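Local coordinates for protein glucose-1-phosphate uridylyltransferase (Sphingomonas elodea, PDB 2UX8) that probably catalyses the formation of UDP-glucose and diphosphate from UTP and glucose 1-phosphate, at residues D76-I80 with G100-K104; D141-F145 with V212-Y216; V190-V194 with F252-Q258; E221-L226 with A242-M246. All blocks are in the same frame, centred on the assembly; numbering follows the deposited sequence.

Contact 1: residues D76-I80 with G100-K104; sequences DHFDI and GTRLK
Arg102 lies beside the turn Phe78-Ile80 and can be followed outward from CB. With CG anti to the backbone N (chi1 -154°), the chain leaves toward that turn, and CG passes 3.8 Å from Phe78 O, close to the carbonyl carbon of Asp79. CD and NE then run past Ile80 CG1. A bend at chi3 (70°) places CZ about equally near Ile80 CG1 (3.9 Å) and CD1 (4.0 Å) and carries NH1 over the same branch, 3.2 Å from Ile80 CD1, so that the guanidinium meets the isoleucine obliquely. A long side chain suits this place, where CD and the guanidinium lie on the Ile80 branch though the residue as a whole is exposed. With an alanine here in place of Ile80, Arg102 NH1 and CD would probably lose their apolar partner, leaving the guanidinium freer to turn. Deeper in, Thr101 O receives a CA-H...O contact of 3.2 Å from Phe78 CA. The Phe78 ring is buried against Ile48 and Val52 and meets Phe65 edge-to-face, as suits a large aromatic. His77 NE2 bonds to Gln49, while Lys33 of the third subunit bonds to His77 O and Asp79 O. Asp79 OD2 forms a salt bridge with Arg112 of the second subunit. The contact joins the turn after helix 72-77 to the loop before strand 108-112, where two neighbouring subunits of the four-chain assembly meet the nucleotidyl transferase domain.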
loop_
_atom_site.group_PDB
_atom_site.type_symbol
_atom_site.label_atom_id
_atom_site.label_comp_id
_atom_site.label_asym_id
_atom_site.label_seq_id
_atom_site.Cartn_x
_atom_site.Cartn_y
_atom_site.Cartn_z
ATOM N N ASP C 76 4.425 3.859 7.625
ATOM C CA ASP C 76 4.614 2.638 8.381
ATOM C C ASP C 76 5.825 2.707 9.289
ATOM O O ASP C 76 5.822 2.155 10.393
ATOM C CB ASP C 76 4.748 1.458 7.432
ATOM C CG ASP C 76 3.503 1.242 6.610
ATOM O OD1 ASP C 76 2.404 1.487 7.142
ATOM O OD2 ASP C 76 3.614 0.819 5.444
ATOM N N HIS C 77 6.856 3.397 8.821
ATOM C CA HIS C 77 8.075 3.529 9.589
ATOM C C HIS C 77 7.844 4.128 10.977
ATOM O O HIS C 77 8.542 3.776 11.923
ATOM C CB HIS C 77 9.082 4.391 8.834
ATOM C CG HIS C 77 10.372 4.569 9.564
ATOM N ND1 HIS C 77 11.379 3.627 9.534
ATOM C CD2 HIS C 77 10.794 5.547 10.400
ATOM C CE1 HIS C 77 12.367 4.018 10.320
ATOM N NE2 HIS C 77 12.036 5.178 10.858
ATOM N N PHE C 78 6.870 5.026 11.098
ATOM C CA PHE C 78 6.611 5.666 12.378
ATOM C C PHE C 78 5.414 5.114 13.123
ATOM O O PHE C 78 4.798 5.803 13.929
ATOM C CB PHE C 78 6.451 7.177 12.198
ATOM C CG PHE C 78 7.702 7.867 11.739
ATOM C CD1 PHE C 78 7.962 8.044 10.388
ATOM C CD2 PHE C 78 8.641 8.314 12.665
ATOM C CE1 PHE C 78 9.147 8.659 9.956
ATOM C CE2 PHE C 78 9.824 8.926 12.250
ATOM C CZ PHE C 78 10.078 9.099 10.890
ATOM N N ASP C 79 5.089 3.860 12.861
ATOM C CA ASP C 79 3.971 3.224 13.532
ATOM C C ASP C 79 4.529 1.929 14.126
ATOM O O ASP C 79 5.700 1.611 13.941
ATOM C CB ASP C 79 2.866 2.941 12.500
ATOM C CG ASP C 79 1.507 2.702 13.139
ATOM O OD1 ASP C 79 1.381 2.848 14.374
ATOM O OD2 ASP C 79 0.557 2.374 12.398
ATOM N N ILE C 80 3.710 1.188 14.849
ATOM C CA ILE C 80 4.177 -0.064 15.414
ATOM C C ILE C 80 4.326 -1.100 14.303
ATOM O O ILE C 80 3.415 -1.297 13.498
ATOM C CB ILE C 80 3.190 -0.574 16.456
ATOM C CG1 ILE C 80 3.119 0.434 17.603
ATOM C CG2 ILE C 80 3.594 -1.956 16.920
ATOM C CD1 ILE C 80 2.125 0.088 18.671
ATOM N N GLY C 100 12.591 5.762 19.382
ATOM C CA GLY C 100 12.534 7.003 18.636
ATOM C C GLY C 100 11.867 6.872 17.280
ATOM O O GLY C 100 11.675 7.861 16.575
ATOM N N THR C 101 11.511 5.649 16.904
ATOM C CA THR C 101 10.858 5.442 15.624
ATOM C C THR C 101 9.367 5.592 15.784
ATOM O O THR C 101 8.637 5.639 14.803
ATOM C CB THR C 101 11.111 4.048 15.039
ATOM O OG1 THR C 101 10.627 3.052 15.942
ATOM C CG2 THR C 101 12.576 3.833 14.790
ATOM N N ARG C 102 8.902 5.665 17.021
ATOM C CA ARG C 102 7.478 5.799 17.233
ATOM C C ARG C 102 7.201 6.872 18.256
ATOM O O ARG C 102 7.764 6.852 19.342
ATOM C CB ARG C 102 6.906 4.476 17.710
ATOM C CG ARG C 102 5.458 4.287 17.384
ATOM C CD ARG C 102 4.950 3.075 18.108
ATOM N NE ARG C 102 4.883 3.333 19.540
ATOM C CZ ARG C 102 4.813 2.389 20.467
ATOM N NH1 ARG C 102 4.808 1.114 20.121
ATOM N NH2 ARG C 102 4.738 2.722 21.744
ATOM N N LEU C 103 6.340 7.816 17.900
ATOM C CA LEU C 103 5.977 8.886 18.813
ATOM C C LEU C 103 4.616 8.581 19.419
ATOM O O LEU C 103 4.013 7.549 19.122
ATOM C CB LEU C 103 5.933 10.223 18.073
ATOM C CG LEU C 103 7.202 11.088 18.064
ATOM C CD1 LEU C 103 8.376 10.336 17.507
ATOM C CD2 LEU C 103 6.944 12.327 17.234
ATOM N N LYS C 104 4.145 9.469 20.284
ATOM C CA LYS C 104 2.838 9.308 20.908
ATOM C C LYS C 104 1.776 9.407 19.818
ATOM O O LYS C 104 1.935 10.158 18.850
ATOM C CB LYS C 104 2.612 10.422 21.914
ATOM C CG LYS C 104 2.477 9.975 23.333
ATOM C CD LYS C 104 2.540 11.177 24.239
ATOM C CE LYS C 104 2.229 10.813 25.667
ATOM N NZ LYS C 104 2.496 11.968 26.564
#

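Contact 2: residues D141-F145 with V212-Y216; sequences DDFMF and VIGRY. With G1P (1-O-phosphono-alpha-D-glucopyranose), chain K.
Asp142 and Gly214 are joined by a hydrogen bond: Gly214 N donates to Asp142 OD1 at 2.9 Å and 152°, meeting the oxygen on its anti side. Gly214 is the centre of an inverse gamma turn, and glycine suits it because a CB would run into that same OD1. Among the sugar contacts, Asp142 OD1 also accepts a weak bond of 3.3 Å from O6 of the bound glucose 1-phosphate, while Val212 O takes the O4 hydroxyl at 2.6 Å. These residues line the glucose 1-phosphate pocket, where Glu199 and Gly180 also hydrogen-bond the ligand. One carboxylate oxygen therefore touches both the corner of the chain and the sugar, and the salt bridge of Asp142 OD2 with Arg261 helps to fix its rotation. The charged partner of Arg215 is Glu54, bound through NH2, and Arg215 NH1 lies 3.0 Å from Asp142 O. Van der Waals packing completes the contact: Met144 CG sits over one face of the Arg215 guanidinium, 3.5 Å from NH2, while in an apolar pair Met144 CE, its chain bent at chi2 (-59°) and chi3, lies 4.0 Å from Ile213 CG2. A flexible thioether suits a place between a branched aliphatic group and a flat cation. Strand 142-145 pairs with strand 260-263. Strands 210-213 and 215-218, parted by the corner at Gly214, both pair with strand 164-170, and helix 150-161 packs on Met144 and Arg215.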
loop_
_atom_site.group_PDB
_atom_site.type_symbol
_atom_site.label_atom_id
_atom_site.label_comp_id
_atom_site.label_asym_id
_atom_site.label_seq_id
_atom_site.Cartn_x
_atom_site.Cartn_y
_atom_site.Cartn_z
ATOM N N ASP C 141 16.672 16.008 2.972
ATOM C CA ASP C 141 17.818 15.838 2.075
ATOM C C ASP C 141 19.048 16.549 2.630
ATOM O O ASP C 141 20.180 16.188 2.313
ATOM C CB ASP C 141 17.522 16.390 0.685
ATOM C CG ASP C 141 17.020 15.326 -0.272
ATOM O OD1 ASP C 141 16.787 14.181 0.165
ATOM O OD2 ASP C 141 16.855 15.642 -1.468
ATOM N N ASP C 142 18.823 17.579 3.439
ATOM C CA ASP C 142 19.925 18.302 4.055
ATOM C C ASP C 142 20.252 17.598 5.372
ATOM O O ASP C 142 19.652 17.860 6.420
ATOM C CB ASP C 142 19.548 19.772 4.277
ATOM C CG ASP C 142 19.795 20.620 3.040
ATOM O OD1 ASP C 142 19.167 21.686 2.890
ATOM O OD2 ASP C 142 20.635 20.216 2.212
ATOM N N PHE C 143 21.197 16.667 5.279
ATOM C CA PHE C 143 21.638 15.881 6.415
ATOM C C PHE C 143 22.555 16.774 7.261
ATOM O O PHE C 143 23.644 17.171 6.830
ATOM C CB PHE C 143 22.371 14.638 5.896
ATOM C CG PHE C 143 22.777 13.684 6.968
ATOM C CD1 PHE C 143 21.833 12.917 7.629
ATOM C CD2 PHE C 143 24.107 13.611 7.377
ATOM C CE1 PHE C 143 22.208 12.095 8.692
ATOM C CE2 PHE C 143 24.486 12.795 8.437
ATOM C CZ PHE C 143 23.536 12.038 9.096
ATOM N N MET C 144 22.088 17.117 8.456
ATOM C CA MET C 144 22.843 17.982 9.350
ATOM C C MET C 144 23.534 17.173 10.441
ATOM O O MET C 144 22.910 16.729 11.405
ATOM C CB MET C 144 21.914 19.031 9.971
ATOM C CG MET C 144 21.111 19.811 8.944
ATOM S SD MET C 144 22.149 20.687 7.752
ATOM C CE MET C 144 22.194 22.322 8.507
ATOM N N PHE C 145 24.838 17.009 10.288
ATOM C CA PHE C 145 25.627 16.236 11.231
ATOM C C PHE C 145 26.314 17.100 12.294
ATOM O O PHE C 145 27.137 17.958 11.972
ATOM C CB PHE C 145 26.673 15.433 10.453
ATOM C CG PHE C 145 27.257 14.299 11.223
ATOM C CD1 PHE C 145 26.459 13.533 12.062
ATOM C CD2 PHE C 145 28.592 13.958 11.072
ATOM C CE1 PHE C 145 26.981 12.448 12.733
ATOM C CE2 PHE C 145 29.128 12.869 11.740
ATOM C CZ PHE C 145 28.320 12.112 12.573
ATOM N N VAL C 212 20.404 29.837 1.788
ATOM C CA VAL C 212 19.419 29.318 2.723
ATOM C C VAL C 212 19.508 27.795 2.714
ATOM O O VAL C 212 19.561 27.186 1.653
ATOM C CB VAL C 212 17.989 29.749 2.311
ATOM C CG1 VAL C 212 16.976 29.292 3.346
ATOM C CG2 VAL C 212 17.927 31.257 2.155
ATOM N N ILE C 213 19.553 27.185 3.892
ATOM C CA ILE C 213 19.621 25.733 3.988
ATOM C C ILE C 213 18.272 25.238 4.500
ATOM O O ILE C 213 17.550 25.981 5.151
ATOM C CB ILE C 213 20.765 25.281 4.933
ATOM C CG1 ILE C 213 22.110 25.759 4.378
ATOM C CG2 ILE C 213 20.761 23.765 5.081
ATOM C CD1 ILE C 213 22.351 25.398 2.935
ATOM N N GLY C 214 17.941 23.988 4.202
ATOM C CA GLY C 214 16.660 23.417 4.592
ATOM C C GLY C 214 16.253 23.278 6.048
ATOM O O GLY C 214 15.769 22.224 6.469
ATOM N N ARG C 215 16.430 24.339 6.821
ATOM C CA ARG C 215 16.055 24.356 8.236
ATOM C C ARG C 215 15.430 25.733 8.503
ATOM O O ARG C 215 16.099 26.755 8.354
ATOM C CB ARG C 215 17.296 24.130 9.113
ATOM C CG ARG C 215 17.321 22.807 9.896
ATOM C CD ARG C 215 16.970 21.617 9.023
ATOM N NE ARG C 215 17.448 20.343 9.544
ATOM C CZ ARG C 215 17.592 19.263 8.778
ATOM N NH1 ARG C 215 17.285 19.338 7.497
ATOM N NH2 ARG C 215 18.076 18.123 9.266
ATOM N N TYR C 216 14.145 25.757 8.866
ATOM C CA TYR C 216 13.442 27.015 9.119
ATOM C C TYR C 216 12.606 27.021 10.396
ATOM O O TYR C 216 12.152 25.981 10.884
ATOM C CB TYR C 216 12.464 27.356 7.985
ATOM C CG TYR C 216 12.956 27.237 6.554
ATOM C CD1 TYR C 216 13.336 26.006 6.014
ATOM C CD2 TYR C 216 12.953 28.346 5.709
ATOM C CE1 TYR C 216 13.695 25.888 4.671
ATOM C CE2 TYR C 216 13.311 28.235 4.369
ATOM C CZ TYR C 216 13.676 27.009 3.859
ATOM O OH TYR C 216 14.006 26.915 2.530
HETATM C C1 G1P K . 14.775 25.359 -1.345
HETATM C C2 G1P K . 14.623 26.880 -1.143
HETATM C C3 G1P K . 15.988 27.546 -1.390
HETATM C C4 G1P K . 16.975 26.982 -0.374
HETATM C C5 G1P K . 17.069 25.454 -0.589
HETATM C C6 G1P K . 18.045 24.860 0.438
HETATM O O1 G1P K . 15.154 25.103 -2.717
HETATM O O2 G1P K . 13.663 27.379 -2.072
HETATM O O3 G1P K . 15.873 28.950 -1.205
HETATM O O4 G1P K . 18.253 27.585 -0.580
HETATM O O5 G1P K . 15.763 24.840 -0.398
HETATM O O6 G1P K . 18.148 23.444 0.270
HETATM P P G1P K . 15.136 23.508 -3.021
HETATM O O1P G1P K . 13.797 22.934 -2.736
HETATM O O2P G1P K . 15.525 23.267 -4.556
HETATM O O3P G1P K . 16.233 22.759 -2.109
#

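Contact 3: residues V190-V194 with F252-Q258; sequences VLTEV and FHGVTFQ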
loop_
_atom_site.group_PDB
_atom_site.type_symbol
_atom_site.label_atom_id
_atom_site.label_comp_id
_atom_site.label_asym_id
_atom_site.label_seq_id
_atom_site.Cartn_x
_atom_site.Cartn_y
_atom_site.Cartn_z
ATOM N N VAL C 190 26.829 33.780 15.986
ATOM C CA VAL C 190 26.291 32.754 15.101
ATOM C C VAL C 190 25.144 33.297 14.249
ATOM O O VAL C 190 24.828 32.762 13.183
ATOM C CB VAL C 190 25.814 31.544 15.947
ATOM C CG1 VAL C 190 24.418 31.107 15.542
ATOM C CG2 VAL C 190 26.807 30.406 15.804
ATOM N N LEU C 191 24.530 34.370 14.726
ATOM C CA LEU C 191 23.425 34.992 14.024
ATOM C C LEU C 191 23.929 36.023 13.045
ATOM O O LEU C 191 25.038 36.536 13.178
ATOM C CB LEU C 191 22.481 35.669 15.012
ATOM C CG LEU C 191 21.786 34.704 15.967
ATOM C CD1 LEU C 191 21.019 35.466 17.035
ATOM C CD2 LEU C 191 20.871 33.807 15.156
ATOM N N THR C 192 23.096 36.324 12.061
ATOM C CA THR C 192 23.430 37.300 11.052
ATOM C C THR C 192 22.118 37.787 10.438
ATOM O O THR C 192 21.344 37.005 9.903
ATOM C CB THR C 192 24.398 36.681 9.998
ATOM O OG1 THR C 192 23.998 37.070 8.683
ATOM C CG2 THR C 192 24.435 35.157 10.110
ATOM N N GLU C 193 21.859 39.084 10.562
ATOM C CA GLU C 193 20.640 39.692 10.042
ATOM C C GLU C 193 20.419 39.498 8.550
ATOM O O GLU C 193 21.337 39.668 7.751
ATOM C CB GLU C 193 20.646 41.191 10.347
ATOM C CG GLU C 193 20.196 41.545 11.750
ATOM C CD GLU C 193 20.594 42.948 12.155
ATOM O OE1 GLU C 193 20.747 43.811 11.263
ATOM O OE2 GLU C 193 20.741 43.188 13.372
ATOM N N VAL C 194 19.196 39.142 8.177
ATOM C CA VAL C 194 18.849 38.966 6.772
ATOM C C VAL C 194 18.117 40.236 6.356
ATOM O O VAL C 194 17.028 40.526 6.849
ATOM C CB VAL C 194 17.928 37.728 6.554
ATOM C CG1 VAL C 194 16.898 37.678 7.630
ATOM C CG2 VAL C 194 17.232 37.800 5.192
ATOM N N PHE C 252 14.548 38.781 11.721
ATOM C CA PHE C 252 14.859 37.706 10.803
ATOM C C PHE C 252 16.362 37.494 10.760
ATOM O O PHE C 252 17.116 38.367 10.335
ATOM C CB PHE C 252 14.291 38.017 9.422
ATOM C CG PHE C 252 13.962 36.795 8.630
ATOM C CD1 PHE C 252 12.937 36.812 7.693
ATOM C CD2 PHE C 252 14.685 35.624 8.816
ATOM C CE1 PHE C 252 12.636 35.677 6.952
ATOM C CE2 PHE C 252 14.393 34.487 8.080
ATOM C CZ PHE C 252 13.364 34.512 7.143
ATOM N N HIS C 253 16.791 36.323 11.218
ATOM C CA HIS C 253 18.207 36.006 11.273
ATOM C C HIS C 253 18.601 34.698 10.618
ATOM O O HIS C 253 17.802 33.765 10.504
ATOM C CB HIS C 253 18.655 35.962 12.726
ATOM C CG HIS C 253 18.311 37.193 13.495
ATOM N ND1 HIS C 253 19.001 38.375 13.351
ATOM C CD2 HIS C 253 17.327 37.437 14.390
ATOM C CE1 HIS C 253 18.459 39.295 14.128
ATOM N NE2 HIS C 253 17.440 38.750 14.768
ATOM N N GLY C 254 19.860 34.648 10.197
ATOM C CA GLY C 254 20.404 33.454 9.595
ATOM C C GLY C 254 21.232 32.816 10.687
ATOM O O GLY C 254 21.922 33.514 11.426
ATOM N N VAL C 255 21.153 31.497 10.809
ATOM C CA VAL C 255 21.911 30.785 11.822
ATOM C C VAL C 255 22.944 29.877 11.168
ATOM O O VAL C 255 22.627 29.137 10.241
ATOM C CB VAL C 255 20.987 29.929 12.694
ATOM C CG1 VAL C 255 21.783 29.283 13.801
ATOM C CG2 VAL C 255 19.867 30.788 13.264
ATOM N N THR C 256 24.186 29.946 11.631
ATOM C CA THR C 256 25.214 29.087 11.075
ATOM C C THR C 256 25.323 27.874 11.992
ATOM O O THR C 256 25.401 27.996 13.215
ATOM C CB THR C 256 26.563 29.821 10.940
ATOM O OG1 THR C 256 26.914 30.411 12.191
ATOM C CG2 THR C 256 26.464 30.913 9.890
ATOM N N PHE C 257 25.298 26.703 11.374
ATOM C CA PHE C 257 25.332 25.436 12.076
ATOM C C PHE C 257 26.699 25.004 12.592
ATOM O O PHE C 257 27.687 25.035 11.865
ATOM C CB PHE C 257 24.748 24.362 11.150
ATOM C CG PHE C 257 24.732 22.987 11.739
ATOM C CD1 PHE C 257 24.177 22.759 12.998
ATOM C CD2 PHE C 257 25.241 21.911 11.020
ATOM C CE1 PHE C 257 24.123 21.471 13.535
ATOM C CE2 PHE C 257 25.199 20.622 11.534
ATOM C CZ PHE C 257 24.636 20.394 12.798
ATOM N N GLN C 258 26.732 24.596 13.858
ATOM C CA GLN C 258 27.951 24.121 14.498
ATOM C C GLN C 258 28.052 22.636 14.178
ATOM O O GLN C 258 27.754 21.774 15.013
ATOM C CB GLN C 258 27.847 24.305 16.003
ATOM C CG GLN C 258 27.268 25.634 16.386
ATOM C CD GLN C 258 28.315 26.698 16.527
ATOM O OE1 GLN C 258 28.638 27.103 17.640
ATOM N NE2 GLN C 258 28.864 27.159 15.406
#
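Thr192 and Gly254 join the two strands near the middle of the contact, with Gly254 N donating to Thr192 O at 2.8 Å and 161°, while the return bond from Thr192 N to Gly254 O is weak and bent. Strands 191-198 and 252-256 are antiparallel neighbours in the mixed sheet, and 252-256 also runs parallel to 164-170. Next to this buried part, Leu191 and Val255 lie side by side, with Leu191 CD2 3.7 Å from Val255 CG2. Val255 also packs on Leu165, so branched aliphatic residues suit this part of the face, while Gly254 leaves the face of Thr192 without a side chain. Towards solvent the contact changes character. Farther along the face of Leu191, Glu193 and His253 form a non-hydrogen-bonded pair: each has CG anti to its carbonyl carbon (chi1 -53° in His253), which sets them side by side, Glu193 CG at the imidazole edge, 3.7 Å from His253 CE1. The carboxylate is turned 53° from the ring and does not meet its nitrogens; Glu193 OE1 has a weak bond with Thr186 instead. At the other end Val190 O accepts both Thr256 N and Thr256 OG1, each at 3.3 Å, the hydroxyl in the carbonyl plane on a lone pair. Gln258 NE2 merely lies 3.9 Å from Val190 CG2. The chemistry implies uneven backbone pairing, aliphatic packing at Leu191 and Val255, polar side chains at the borders and no salt bridge between the strands.

Contact 4: residues E221-L226 with A242-M246; sequences EVMRIL and AMQRM
Ala242 opens the second segment by setting its methyl group among three aliphatic side chains of helix 221-228. Its CB is 3.6 Å from Ile225 CG2 and 3.8 Å from Leu226 CD2, with Val222 CG1 a little farther off. A small residue suits the place, since here the backbones come nearest, Ile225 CA and Ala242 CA being 6.2 Å apart. Met243 turns to the other side of its helix and packs on Tyr216 and Leu218. Next comes Arg245, whose chain, bent at chi2 and chi3, folds back so that one guanidinium face lies over Ile225; NH1 is 3.8 Å from Ile225 CG1. The cation can thus cover an aliphatic side chain while the residue itself remains exposed. Met246 ends the segment and reaches across: CG passes Ile225 CD1 at 3.9 Å, SD meets the CB of Glu221, and CE touches Val222 CG2 at 3.5 Å. Its unbranched chain can follow the helix surface where a branched one would be stiffer. Ile225 serves all three partners because CG2 is anti to its backbone N and faces Ala242, while CG1, beside that N (chi1 -78°), sends CD1 toward Met246 and Arg245. Were Ile225 an alanine, the Ala242 methyl would probably lose its nearest partner, and the guanidinium and Met246 CG their contacts with the isoleucine. This is largely apolar packing of helix 221-228 against the end of helix 240-244 and the residues after it, far from the centre of the chain, beside strands 164-170 and 215-218.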
loop_
_atom_site.group_PDB
_atom_site.type_symbol
_atom_site.label_atom_id
_atom_site.label_comp_id
_atom_site.label_asym_id
_atom_site.label_seq_id
_atom_site.Cartn_x
_atom_site.Cartn_y
_atom_site.Cartn_z
ATOM N N GLU C 221 2.538 34.420 10.409
ATOM C CA GLU C 221 2.215 35.408 9.386
ATOM C C GLU C 221 2.687 34.916 8.023
ATOM O O GLU C 221 2.156 35.321 6.988
ATOM C CB GLU C 221 2.856 36.768 9.690
ATOM C CG GLU C 221 3.549 36.905 11.047
ATOM C CD GLU C 221 2.614 36.740 12.247
ATOM O OE1 GLU C 221 1.417 37.098 12.138
ATOM O OE2 GLU C 221 3.089 36.271 13.310
ATOM N N VAL C 222 3.680 34.032 8.021
ATOM C CA VAL C 222 4.194 33.503 6.761
ATOM C C VAL C 222 3.172 32.585 6.101
ATOM O O VAL C 222 3.071 32.547 4.874
ATOM C CB VAL C 222 5.509 32.732 6.960
ATOM C CG1 VAL C 222 6.070 32.324 5.598
ATOM C CG2 VAL C 222 6.511 33.598 7.724
ATOM N N MET C 223 2.426 31.842 6.915
ATOM C CA MET C 223 1.385 30.956 6.394
ATOM C C MET C 223 0.334 31.830 5.725
ATOM O O MET C 223 -0.057 31.591 4.583
ATOM C CB MET C 223 0.729 30.158 7.525
ATOM C CG MET C 223 1.359 28.812 7.797
ATOM S SD MET C 223 1.020 27.606 6.507
ATOM C CE MET C 223 2.238 27.947 5.403
ATOM N N ARG C 224 -0.113 32.844 6.458
ATOM C CA ARG C 224 -1.106 33.792 5.976
ATOM C C ARG C 224 -0.723 34.345 4.617
ATOM O O ARG C 224 -1.556 34.427 3.714
ATOM C CB ARG C 224 -1.244 34.949 6.970
ATOM C CG ARG C 224 -2.066 34.627 8.209
ATOM C CD ARG C 224 -1.779 33.222 8.690
ATOM N NE ARG C 224 -2.636 32.798 9.791
ATOM C CZ ARG C 224 -2.804 31.526 10.142
ATOM N NH1 ARG C 224 -2.178 30.565 9.471
ATOM N NH2 ARG C 224 -3.588 31.214 11.165
ATOM N N ILE C 225 0.540 34.727 4.475
ATOM C CA ILE C 225 1.021 35.283 3.225
ATOM C C ILE C 225 0.992 34.275 2.106
ATOM O O ILE C 225 0.811 34.642 0.943
ATOM C CB ILE C 225 2.435 35.839 3.402
ATOM C CG1 ILE C 225 2.332 37.181 4.093
ATOM C CG2 ILE C 225 3.139 36.008 2.073
ATOM C CD1 ILE C 225 3.620 37.763 4.385
ATOM N N LEU C 226 1.179 33.003 2.459
ATOM C CA LEU C 226 1.156 31.922 1.476
ATOM C C LEU C 226 -0.281 31.659 1.033
ATOM O O LEU C 226 -0.545 31.484 -0.156
ATOM C CB LEU C 226 1.760 30.646 2.063
ATOM C CG LEU C 226 3.271 30.636 2.293
ATOM C CD1 LEU C 226 3.647 29.364 3.030
ATOM C CD2 LEU C 226 4.006 30.719 0.969
ATOM N N ALA C 242 7.805 34.820 0.269
ATOM C CA ALA C 242 6.877 35.115 1.348
ATOM C C ALA C 242 7.630 35.545 2.565
ATOM O O ALA C 242 7.174 36.415 3.295
ATOM C CB ALA C 242 5.998 33.911 1.664
ATOM N N MET C 243 8.787 34.934 2.789
ATOM C CA MET C 243 9.617 35.317 3.920
ATOM C C MET C 243 10.063 36.759 3.708
ATOM O O MET C 243 10.143 37.546 4.643
ATOM C CB MET C 243 10.830 34.412 4.007
ATOM C CG MET C 243 10.458 32.970 4.136
ATOM S SD MET C 243 11.876 31.980 4.524
ATOM C CE MET C 243 12.443 31.573 2.864
ATOM N N GLN C 244 10.363 37.064 2.451
ATOM C CA GLN C 244 10.767 38.381 1.978
ATOM C C GLN C 244 9.864 39.443 2.584
ATOM O O GLN C 244 10.312 40.359 3.278
ATOM C CB GLN C 244 10.587 38.401 0.463
ATOM C CG GLN C 244 11.847 38.442 -0.342
ATOM C CD GLN C 244 12.480 39.797 -0.286
ATOM O OE1 GLN C 244 11.782 40.800 -0.207
ATOM N NE2 GLN C 244 13.805 39.847 -0.342
ATOM N N ARG C 245 8.575 39.300 2.303
ATOM C CA ARG C 245 7.575 40.244 2.769
ATOM C C ARG C 245 7.565 40.439 4.259
ATOM O O ARG C 245 6.742 41.180 4.784
ATOM C CB ARG C 245 6.181 39.824 2.300
ATOM C CG ARG C 245 5.793 40.401 0.960
ATOM C CD ARG C 245 4.439 41.044 1.051
ATOM N NE ARG C 245 3.427 40.213 0.423
ATOM C CZ ARG C 245 2.262 39.919 0.980
ATOM N NH1 ARG C 245 1.970 40.389 2.183
ATOM N NH2 ARG C 245 1.388 39.165 0.327
ATOM N N MET C 246 8.474 39.767 4.947
ATOM C CA MET C 246 8.527 39.911 6.383
ATOM C C MET C 246 9.887 40.259 6.915
ATOM O O MET C 246 10.296 39.796 7.976
ATOM C CB MET C 246 7.980 38.668 7.070
ATOM C CG MET C 246 6.493 38.507 6.855
ATOM S SD MET C 246 5.675 37.496 8.078
ATOM C CE MET C 246 7.030 36.874 8.973
#

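Contact 2 lies nearest the centre of the chain and is wholly buried; its chemistry is mixed, and it binds the glucose. Contacts 1 and 4 are buried too, though far from that centre, while contact 3 is only partly buried. Contact 3 pairs strands with uneven backbone bonds; contact 4 is largely apolar packing at helices. Contacts 2, 3 and 4 adjoin one another: Phe257 of contact 3 packs on Met144 of contact 2, while Met243 of contact 4 touches both Tyr216 of contact 2 and Phe252 of contact 3. Contacts 2 and 3 also reach the same sheet. Contact 1 stands apart, and it alone meets other subunits, which supply its charged partners.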